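Local coordinates for protein glucose-6-phosphate dehydrogenase (Trypanosoma cruzi, PDB 5AQ1) that oxidises glucose 6-phosphate with NADP+ as the cofactor, the entry step of the pentose phosphate pathway, which supplies NADPH for redox balance, at residues F207-Q219 and S444-V458. Residues are numbered along the deposited sequence; the frame is centred on the assembly and turned at random.
Sequences FRIDHYLGKEMVQ and SLIHEALLGNSTNFV. With BG6 (6-O-phosphono-beta-D-glucopyranose), chain F.
F207 drives the edge of its ring into one face of the F457 ring, a T-shaped pair with planes at 81° and centroids 4.9 Å apart. At the root of the side chain, CB lies off-centre over the same F457 face. CD2 sits over the middle of that face and also touches A449 CB at 4.0 Å. CE2 reaches A449 CA, and CE2 and CZ both approach S454 OG. A chi1 of -75° puts CG beside the backbone N, and the ring packs against both F457 and A449, near the end of helix 441-451. That helix ends in a Schellman motif with G452 as the C-prime residue. F207 and R208 belong to strand 206-208, an outermost strand of the parallel dinucleotide-binding sheet in this chain. The contact joins this sheet to a segment of the C-terminal family region. Next along, V458 N donates to R208 O at 3.0 Å. R208 NH1 returns a bond to V458 O at 2.9 Å and also forms a salt bridge with E203. I209 CD1 packs on F457 CE2 at 3.7 Å. L445 CD1 touches H211 CA, and L445 CG rests on G214 CA at 3.9 Å. H211 lies in the 3-10 segment 211-214, and its CB points away from 444-458. Its NE2 donates almost straight (175°) to O2P of the bound glucose 6-phosphate, and K215 NZ bonds the same oxygen. A water links D210 N to N456 O.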
ATOM      1  N   PHE B 207     -20.453  29.690 -18.145  1.00 34.38           N
ATOM      2  CA  PHE B 207     -20.728  28.287 -17.880  1.00 32.48           C
ATOM      3  C   PHE B 207     -20.582  27.493 -19.175  1.00 32.88           C
ATOM      4  O   PHE B 207     -21.540  27.331 -19.929  1.00 33.07           O
ATOM      5  CB  PHE B 207     -22.138  28.139 -17.300  1.00 31.43           C
ATOM      6  CG  PHE B 207     -22.243  28.565 -15.867  1.00 30.75           C
ATOM      7  CD1 PHE B 207     -22.172  29.903 -15.519  1.00 31.30           C
ATOM      8  CD2 PHE B 207     -22.394  27.626 -14.863  1.00 30.58           C
ATOM      9  CE1 PHE B 207     -22.255  30.298 -14.195  1.00 31.61           C
ATOM     10  CE2 PHE B 207     -22.480  28.010 -13.536  1.00 31.23           C
ATOM     11  CZ  PHE B 207     -22.412  29.349 -13.199  1.00 31.42           C
ATOM     12  N   ARG B 208     -19.369  27.014 -19.438  1.00 33.27           N
ATOM     13  CA  ARG B 208     -19.095  26.247 -20.654  1.00 34.04           C
ATOM     14  C   ARG B 208     -19.611  24.816 -20.527  1.00 35.00           C
ATOM     15  O   ARG B 208     -19.183  24.068 -19.641  1.00 33.79           O
ATOM     16  CB  ARG B 208     -17.598  26.237 -20.962  1.00 33.81           C
ATOM     17  CG  ARG B 208     -17.041  27.611 -21.276  1.00 33.30           C
ATOM     18  CD  ARG B 208     -15.568  27.570 -21.639  1.00 32.98           C
ATOM     19  NE  ARG B 208     -14.957  28.885 -21.493  1.00 33.10           N
ATOM     20  CZ  ARG B 208     -14.653  29.447 -20.326  1.00 33.81           C
ATOM     21  NH1 ARG B 208     -14.899  28.811 -19.183  1.00 33.84           N
ATOM     22  NH2 ARG B 208     -14.098  30.654 -20.297  1.00 34.59           N
ATOM     23  N   ILE B 209     -20.526  24.446 -21.420  1.00 35.92           N
ATOM     24  CA  ILE B 209     -21.145  23.128 -21.386  1.00 37.16           C
ATOM     25  C   ILE B 209     -20.211  22.065 -21.942  1.00 38.51           C
ATOM     26  O   ILE B 209     -19.624  22.237 -23.010  1.00 39.63           O
ATOM     27  CB  ILE B 209     -22.448  23.076 -22.220  1.00 37.31           C
ATOM     28  CG1 ILE B 209     -23.537  23.943 -21.583  1.00 36.86           C
ATOM     29  CG2 ILE B 209     -22.940  21.635 -22.376  1.00 37.66           C
ATOM     30  CD1 ILE B 209     -24.216  23.331 -20.372  1.00 36.18           C
ATOM     31  N   ASP B 210     -20.072  20.983 -21.186  1.00 39.24           N
ATOM     32  CA  ASP B 210     -19.704  19.685 -21.735  1.00 40.39           C
ATOM     33  C   ASP B 210     -20.763  18.730 -21.212  1.00 39.19           C
ATOM     34  O   ASP B 210     -20.727  18.335 -20.044  1.00 39.95           O
ATOM     35  CB  ASP B 210     -18.306  19.255 -21.296  1.00 40.37           C
ATOM     36  CG  ASP B 210     -17.849  17.982 -21.984  1.00 40.86           C
ATOM     37  OD1 ASP B 210     -18.673  17.054 -22.163  1.00 40.78           O
ATOM     38  OD2 ASP B 210     -16.658  17.909 -22.345  1.00 42.02           O
ATOM     39  N   HIS B 211     -21.709  18.364 -22.071  1.00 38.20           N
ATOM     40  CA  HIS B 211     -22.954  17.771 -21.589  1.00 37.40           C
ATOM     41  C   HIS B 211     -22.788  16.371 -20.998  1.00 35.85           C
ATOM     42  O   HIS B 211     -23.675  15.890 -20.301  1.00 34.61           O
ATOM     43  CB  HIS B 211     -24.054  17.823 -22.662  1.00 38.49           C
ATOM     44  CG  HIS B 211     -24.068  16.656 -23.596  1.00 38.95           C
ATOM     45  ND1 HIS B 211     -23.300  16.604 -24.739  1.00 39.46           N
ATOM     46  CD2 HIS B 211     -24.789  15.510 -23.576  1.00 38.68           C
ATOM     47  CE1 HIS B 211     -23.532  15.469 -25.373  1.00 38.90           C
ATOM     48  NE2 HIS B 211     -24.432  14.786 -24.687  1.00 38.35           N
ATOM     49  N   TYR B 212     -21.647  15.736 -21.243  1.00 35.61           N
ATOM     50  CA  TYR B 212     -21.350  14.453 -20.604  1.00 35.71           C
ATOM     51  C   TYR B 212     -21.248  14.560 -19.080  1.00 34.63           C
ATOM     52  O   TYR B 212     -21.532  13.591 -18.374  1.00 33.56           O
ATOM     53  CB  TYR B 212     -20.092  13.823 -21.212  1.00 36.42           C
ATOM     54  CG  TYR B 212     -20.396  12.958 -22.417  1.00 38.06           C
ATOM     55  CD1 TYR B 212     -21.338  13.354 -23.370  1.00 38.70           C
ATOM     56  CD2 TYR B 212     -19.754  11.743 -22.601  1.00 39.16           C
ATOM     57  CE1 TYR B 212     -21.626  12.562 -24.465  1.00 39.60           C
ATOM     58  CE2 TYR B 212     -20.033  10.949 -23.700  1.00 40.75           C
ATOM     59  CZ  TYR B 212     -20.973  11.360 -24.624  1.00 40.36           C
ATOM     60  OH  TYR B 212     -21.253  10.569 -25.712  1.00 41.71           O
ATOM     61  N   LEU B 213     -20.892  15.744 -18.580  1.00 34.45           N
ATOM     62  CA  LEU B 213     -20.850  16.001 -17.136  1.00 34.36           C
ATOM     63  C   LEU B 213     -22.228  16.062 -16.463  1.00 34.39           C
ATOM     64  O   LEU B 213     -22.311  16.194 -15.241  1.00 34.93           O
ATOM     65  CB  LEU B 213     -20.095  17.300 -16.848  1.00 34.93           C
ATOM     66  CG  LEU B 213     -18.625  17.363 -17.262  1.00 36.09           C
ATOM     67  CD1 LEU B 213     -18.083  18.764 -17.015  1.00 36.22           C
ATOM     68  CD2 LEU B 213     -17.800  16.323 -16.512  1.00 36.16           C
ATOM     69  N   GLY B 214     -23.301  15.981 -17.248  1.00 34.91           N
ATOM     70  CA  GLY B 214     -24.658  15.892 -16.706  1.00 34.91           C
ATOM     71  C   GLY B 214     -25.226  14.481 -16.681  1.00 34.95           C
ATOM     72  O   GLY B 214     -26.353  14.273 -16.221  1.00 36.26           O
ATOM     73  N   LYS B 215     -24.458  13.513 -17.181  1.00 34.54           N
ATOM     74  CA  LYS B 215     -24.905  12.120 -17.240  1.00 34.53           C
ATOM     75  C   LYS B 215     -24.712  11.442 -15.890  1.00 34.66           C
ATOM     76  O   LYS B 215     -23.667  11.600 -15.258  1.00 35.94           O
ATOM     77  CB  LYS B 215     -24.156  11.355 -18.333  1.00 34.22           C
ATOM     78  CG  LYS B 215     -24.479  11.820 -19.742  1.00 34.62           C
ATOM     79  CD  LYS B 215     -23.949  10.855 -20.790  1.00 35.13           C
ATOM     80  CE  LYS B 215     -24.153  11.387 -22.201  1.00 35.53           C
ATOM     81  NZ  LYS B 215     -25.587  11.411 -22.597  1.00 35.92           N
ATOM     82  N   GLU B 216     -25.718  10.680 -15.469  1.00 34.88           N
ATOM     83  CA  GLU B 216     -25.759  10.081 -14.133  1.00 35.82           C
ATOM     84  C   GLU B 216     -24.443   9.423 -13.725  1.00 35.39           C
ATOM     85  O   GLU B 216     -23.893   9.728 -12.668  1.00 34.87           O
ATOM     86  CB  GLU B 216     -26.890   9.049 -14.052  1.00 37.36           C
ATOM     87  CG  GLU B 216     -27.056   8.384 -12.692  1.00 39.40           C
ATOM     88  CD  GLU B 216     -27.442   9.358 -11.596  1.00 41.41           C
ATOM     89  OE1 GLU B 216     -28.251  10.280 -11.858  1.00 43.69           O
ATOM     90  OE2 GLU B 216     -26.945   9.199 -10.459  1.00 44.55           O
ATOM     91  N   MET B 217     -23.942   8.525 -14.563  1.00 35.33           N
ATOM     92  CA  MET B 217     -22.779   7.715 -14.199  1.00 35.57           C
ATOM     93  C   MET B 217     -21.463   8.491 -14.254  1.00 34.50           C
ATOM     94  O   MET B 217     -20.491   8.098 -13.611  1.00 33.52           O
ATOM     95  CB  MET B 217     -22.700   6.455 -15.069  1.00 35.99           C
ATOM     96  CG  MET B 217     -23.950   5.580 -15.027  1.00 36.51           C
ATOM     97  SD  MET B 217     -24.591   5.219 -13.374  1.00 36.72           S
ATOM     98  CE  MET B 217     -23.236   4.269 -12.692  1.00 35.79           C
ATOM     99  N   VAL B 218     -21.435   9.587 -15.011  1.00 34.57           N
ATOM    100  CA  VAL B 218     -20.270  10.474 -15.028  1.00 33.17           C
ATOM    101  C   VAL B 218     -20.263  11.323 -13.757  1.00 33.89           C
ATOM    102  O   VAL B 218     -19.209  11.521 -13.146  1.00 32.54           O
ATOM    103  CB  VAL B 218     -20.246  11.366 -16.287  1.00 32.94           C
ATOM    104  CG1 VAL B 218     -19.054  12.318 -16.266  1.00 32.38           C
ATOM    105  CG2 VAL B 218     -20.197  10.504 -17.540  1.00 32.94           C
ATOM    106  N   GLN B 219     -21.438  11.812 -13.354  1.00 35.14           N
ATOM    107  CA  GLN B 219     -21.592  12.538 -12.082  1.00 35.83           C
ATOM    108  C   GLN B 219     -21.218  11.690 -10.860  1.00 35.26           C
ATOM    109  O   GLN B 219     -20.796  12.223  -9.830  1.00 35.62           O
ATOM    110  CB  GLN B 219     -23.028  13.046 -11.914  1.00 37.95           C
ATOM    111  CG  GLN B 219     -23.418  14.159 -12.874  1.00 40.73           C
ATOM    112  CD  GLN B 219     -24.788  14.742 -12.572  1.00 43.83           C
ATOM    113  OE1 GLN B 219     -25.808  14.058 -12.696  1.00 45.40           O
ATOM    114  NE2 GLN B 219     -24.819  16.013 -12.173  1.00 46.73           N
ATOM    115  N   SER B 444     -29.791  18.378 -15.433  1.00 38.78           N
ATOM    116  CA  SER B 444     -28.850  18.551 -14.327  1.00 39.08           C
ATOM    117  C   SER B 444     -28.050  19.848 -14.471  1.00 36.84           C
ATOM    118  O   SER B 444     -27.927  20.626 -13.523  1.00 35.17           O
ATOM    119  CB  SER B 444     -27.881  17.364 -14.266  1.00 42.02           C
ATOM    120  OG  SER B 444     -28.559  16.125 -14.438  1.00 46.65           O
ATOM    121  N   LEU B 445     -27.531  20.082 -15.675  1.00 35.67           N
ATOM    122  CA  LEU B 445     -26.599  21.182 -15.923  1.00 35.15           C
ATOM    123  C   LEU B 445     -27.263  22.551 -15.831  1.00 34.91           C
ATOM    124  O   LEU B 445     -26.760  23.440 -15.145  1.00 35.32           O
ATOM    125  CB  LEU B 445     -25.902  21.002 -17.277  1.00 34.46           C
ATOM    126  CG  LEU B 445     -25.030  19.741 -17.370  1.00 34.27           C
ATOM    127  CD1 LEU B 445     -24.581  19.498 -18.797  1.00 34.62           C
ATOM    128  CD2 LEU B 445     -23.825  19.833 -16.449  1.00 34.02           C
ATOM    129  N   ILE B 446     -28.399  22.714 -16.504  1.00 35.32           N
ATOM    130  CA  ILE B 446     -29.166  23.960 -16.423  1.00 35.17           C
ATOM    131  C   ILE B 446     -29.530  24.260 -14.965  1.00 35.29           C
ATOM    132  O   ILE B 446     -29.408  25.401 -14.514  1.00 35.62           O
ATOM    133  CB  ILE B 446     -30.433  23.908 -17.309  1.00 35.55           C
ATOM    134  CG1 ILE B 446     -30.037  23.955 -18.788  1.00 35.41           C
ATOM    135  CG2 ILE B 446     -31.371  25.068 -16.995  1.00 36.20           C
ATOM    136  CD1 ILE B 446     -31.172  23.680 -19.750  1.00 35.95           C
ATOM    137  N   HIS B 447     -29.963  23.233 -14.236  1.00 35.18           N
ATOM    138  CA  HIS B 447     -30.290  23.366 -12.813  1.00 35.99           C
ATOM    139  C   HIS B 447     -29.094  23.852 -11.997  1.00 35.95           C
ATOM    140  O   HIS B 447     -29.233  24.724 -11.143  1.00 36.18           O
ATOM    141  CB  HIS B 447     -30.804  22.031 -12.262  1.00 36.73           C
ATOM    142  CG  HIS B 447     -31.074  22.041 -10.790  1.00 38.33           C
ATOM    143  ND1 HIS B 447     -31.922  22.951 -10.193  1.00 39.23           N
ATOM    144  CD2 HIS B 447     -30.619  21.242  -9.794  1.00 38.23           C
ATOM    145  CE1 HIS B 447     -31.970  22.718  -8.893  1.00 39.58           C
ATOM    146  NE2 HIS B 447     -31.189  21.687  -8.626  1.00 39.24           N
ATOM    147  N   GLU B 448     -27.922  23.291 -12.270  1.00 36.34           N
ATOM    148  CA  GLU B 448     -26.710  23.670 -11.552  1.00 37.53           C
ATOM    149  C   GLU B 448     -26.222  25.081 -11.925  1.00 37.84           C
ATOM    150  O   GLU B 448     -25.667  25.790 -11.082  1.00 37.63           O
ATOM    151  CB  GLU B 448     -25.612  22.626 -11.780  1.00 38.19           C
ATOM    152  CG  GLU B 448     -25.887  21.312 -11.062  1.00 39.38           C
ATOM    153  CD  GLU B 448     -25.078  20.149 -11.603  1.00 41.24           C
ATOM    154  OE1 GLU B 448     -23.981  20.380 -12.152  1.00 42.49           O
ATOM    155  OE2 GLU B 448     -25.540  18.991 -11.478  1.00 43.83           O
ATOM    156  N   ALA B 449     -26.435  25.482 -13.179  1.00 36.77           N
ATOM    157  CA  ALA B 449     -26.150  26.853 -13.612  1.00 36.40           C
ATOM    158  C   ALA B 449     -27.043  27.863 -12.885  1.00 36.79           C
ATOM    159  O   ALA B 449     -26.585  28.943 -12.508  1.00 37.48           O
ATOM    160  CB  ALA B 449     -26.321  26.987 -15.117  1.00 35.99           C
ATOM    161  N   LEU B 450     -28.309  27.504 -12.680  1.00 35.75           N
ATOM    162  CA  LEU B 450     -29.237  28.355 -11.936  1.00 36.24           C
ATOM    163  C   LEU B 450     -28.876  28.447 -10.461  1.00 36.15           C
ATOM    164  O   LEU B 450     -29.078  29.486  -9.837  1.00 36.16           O
ATOM    165  CB  LEU B 450     -30.675  27.847 -12.082  1.00 37.36           C
ATOM    166  CG  LEU B 450     -31.289  27.991 -13.479  1.00 37.95           C
ATOM    167  CD1 LEU B 450     -32.562  27.169 -13.591  1.00 38.62           C
ATOM    168  CD2 LEU B 450     -31.561  29.454 -13.807  1.00 38.49           C
ATOM    169  N   LEU B 451     -28.350  27.360  -9.903  1.00 36.18           N
ATOM    170  CA  LEU B 451     -27.882  27.368  -8.518  1.00 37.00           C
ATOM    171  C   LEU B 451     -26.538  28.081  -8.362  1.00 36.53           C
ATOM    172  O   LEU B 451     -26.161  28.449  -7.255  1.00 37.20           O
ATOM    173  CB  LEU B 451     -27.785  25.942  -7.969  1.00 38.08           C
ATOM    174  CG  LEU B 451     -29.112  25.197  -7.769  1.00 39.63           C
ATOM    175  CD1 LEU B 451     -28.843  23.771  -7.306  1.00 39.37           C
ATOM    176  CD2 LEU B 451     -30.034  25.920  -6.793  1.00 39.98           C
ATOM    177  N   GLY B 452     -25.813  28.266  -9.463  1.00 35.87           N
ATOM    178  CA  GLY B 452     -24.533  28.969  -9.436  1.00 35.66           C
ATOM    179  C   GLY B 452     -23.352  28.066  -9.126  1.00 35.08           C
ATOM    180  O   GLY B 452     -22.273  28.557  -8.796  1.00 34.35           O
ATOM    181  N   ASN B 453     -23.558  26.753  -9.253  1.00 34.87           N
ATOM    182  CA  ASN B 453     -22.521  25.760  -9.020  1.00 34.22           C
ATOM    183  C   ASN B 453     -21.769  25.454 -10.313  1.00 34.37           C
ATOM    184  O   ASN B 453     -22.319  24.848 -11.235  1.00 32.31           O
ATOM    185  CB  ASN B 453     -23.141  24.481  -8.454  1.00 34.85           C
ATOM    186  CG  ASN B 453     -22.116  23.398  -8.172  1.00 35.69           C
ATOM    187  OD1 ASN B 453     -20.914  23.600  -8.334  1.00 35.35           O
ATOM    188  ND2 ASN B 453     -22.593  22.237  -7.746  1.00 36.96           N
ATOM    189  N   SER B 454     -20.500  25.853 -10.360  1.00 34.99           N
ATOM    190  CA  SER B 454     -19.671  25.700 -11.560  1.00 36.11           C
ATOM    191  C   SER B 454     -18.943  24.361 -11.670  1.00 35.19           C
ATOM    192  O   SER B 454     -18.178  24.162 -12.608  1.00 35.29           O
ATOM    193  CB  SER B 454     -18.642  26.829 -11.623  1.00 37.63           C
ATOM    194  OG  SER B 454     -19.280  28.086 -11.695  1.00 41.91           O
ATOM    195  N   THR B 455     -19.179  23.449 -10.728  1.00 35.13           N
ATOM    196  CA  THR B 455     -18.449  22.177 -10.667  1.00 34.43           C
ATOM    197  C   THR B 455     -18.371  21.463 -12.016  1.00 33.98           C
ATOM    198  O   THR B 455     -17.288  21.062 -12.448  1.00 33.85           O
ATOM    199  CB  THR B 455     -19.087  21.218  -9.639  1.00 34.17           C
ATOM    200  OG1 THR B 455     -19.044  21.813  -8.338  1.00 35.49           O
ATOM    201  CG2 THR B 455     -18.358  19.882  -9.601  1.00 33.54           C
ATOM    202  N   ASN B 456     -19.517  21.324 -12.676  1.00 34.25           N
ATOM    203  CA  ASN B 456     -19.626  20.533 -13.906  1.00 34.35           C
ATOM    204  C   ASN B 456     -19.640  21.382 -15.174  1.00 33.25           C
ATOM    205  O   ASN B 456     -20.400  21.110 -16.104  1.00 33.80           O
ATOM    206  CB  ASN B 456     -20.873  19.648 -13.834  1.00 35.18           C
ATOM    207  CG  ASN B 456     -20.775  18.602 -12.743  1.00 35.92           C
ATOM    208  OD1 ASN B 456     -19.747  17.942 -12.601  1.00 37.70           O
ATOM    209  ND2 ASN B 456     -21.843  18.437 -11.969  1.00 36.50           N
ATOM    210  N   PHE B 457     -18.790  22.404 -15.198  1.00 31.78           N
ATOM    211  CA  PHE B 457     -18.655  23.287 -16.345  1.00 31.67           C
ATOM    212  C   PHE B 457     -17.179  23.530 -16.601  1.00 31.82           C
ATOM    213  O   PHE B 457     -16.396  23.638 -15.661  1.00 32.08           O
ATOM    214  CB  PHE B 457     -19.385  24.604 -16.096  1.00 31.71           C
ATOM    215  CG  PHE B 457     -20.871  24.453 -15.984  1.00 31.86           C
ATOM    216  CD1 PHE B 457     -21.469  24.198 -14.759  1.00 31.46           C
ATOM    217  CD2 PHE B 457     -21.674  24.541 -17.111  1.00 32.49           C
ATOM    218  CE1 PHE B 457     -22.838  24.047 -14.657  1.00 31.68           C
ATOM    219  CE2 PHE B 457     -23.047  24.394 -17.016  1.00 32.16           C
ATOM    220  CZ  PHE B 457     -23.629  24.146 -15.788  1.00 31.70           C
ATOM    221  N   VAL B 458     -16.812  23.643 -17.875  1.00 32.01           N
ATOM    222  CA  VAL B 458     -15.408  23.659 -18.269  1.00 31.50           C
ATOM    223  C   VAL B 458     -14.798  25.033 -18.016  1.00 31.98           C
ATOM    224  O   VAL B 458     -15.205  26.023 -18.620  1.00 32.63           O
ATOM    225  CB  VAL B 458     -15.225  23.272 -19.751  1.00 32.03           C
ATOM    226  CG1 VAL B 458     -13.748  23.101 -20.080  1.00 32.69           C
ATOM    227  CG2 VAL B 458     -15.987  21.989 -20.065  1.00 32.09           C
TER
HETATM  228  C1  BG6 F 550     -22.078  15.744 -29.271  1.00 30.92           C
HETATM  229  C2  BG6 F 550     -21.190  15.460 -30.481  1.00 29.76           C
HETATM  230  O1  BG6 F 550     -21.416  16.637 -28.367  1.00 31.30           O
HETATM  231  O5  BG6 F 550     -22.370  14.520 -28.591  1.00 31.60           O
HETATM  232  C3  BG6 F 550     -21.881  14.461 -31.394  1.00 30.10           C
HETATM  233  O2  BG6 F 550     -20.911  16.670 -31.192  1.00 29.50           O
HETATM  234  C4  BG6 F 550     -22.193  13.208 -30.593  1.00 31.47           C
HETATM  235  O3  BG6 F 550     -21.065  14.126 -32.522  1.00 29.87           O
HETATM  236  C5  BG6 F 550     -23.071  13.573 -29.403  1.00 32.13           C
HETATM  237  O4  BG6 F 550     -22.843  12.254 -31.433  1.00 32.49           O
HETATM  238  C6  BG6 F 550     -23.437  12.338 -28.584  1.00 32.94           C
HETATM  239  O6  BG6 F 550     -24.095  12.715 -27.373  1.00 33.63           O
HETATM  240  P   BG6 F 550     -24.883  11.611 -26.509  1.00 34.65           P
HETATM  241  O1P BG6 F 550     -23.865  10.524 -26.251  1.00 37.93           O
HETATM  242  O2P BG6 F 550     -25.295  12.335 -25.258  1.00 37.03           O
HETATM  243  O3P BG6 F 550     -26.024  11.206 -27.411  1.00 38.15           O
HETATM  244  O   HOH W   1     -17.555  27.267 -17.168  1.00 36.37           O
HETATM  245  O   HOH W   2     -21.446  20.802 -18.657  1.00 34.09           O
HETATM  246  O   HOH W   3     -28.531  12.890 -13.646  1.00 49.91           O
HETATM  247  O   HOH W   4     -23.093  16.837 -10.170  1.00 49.31           O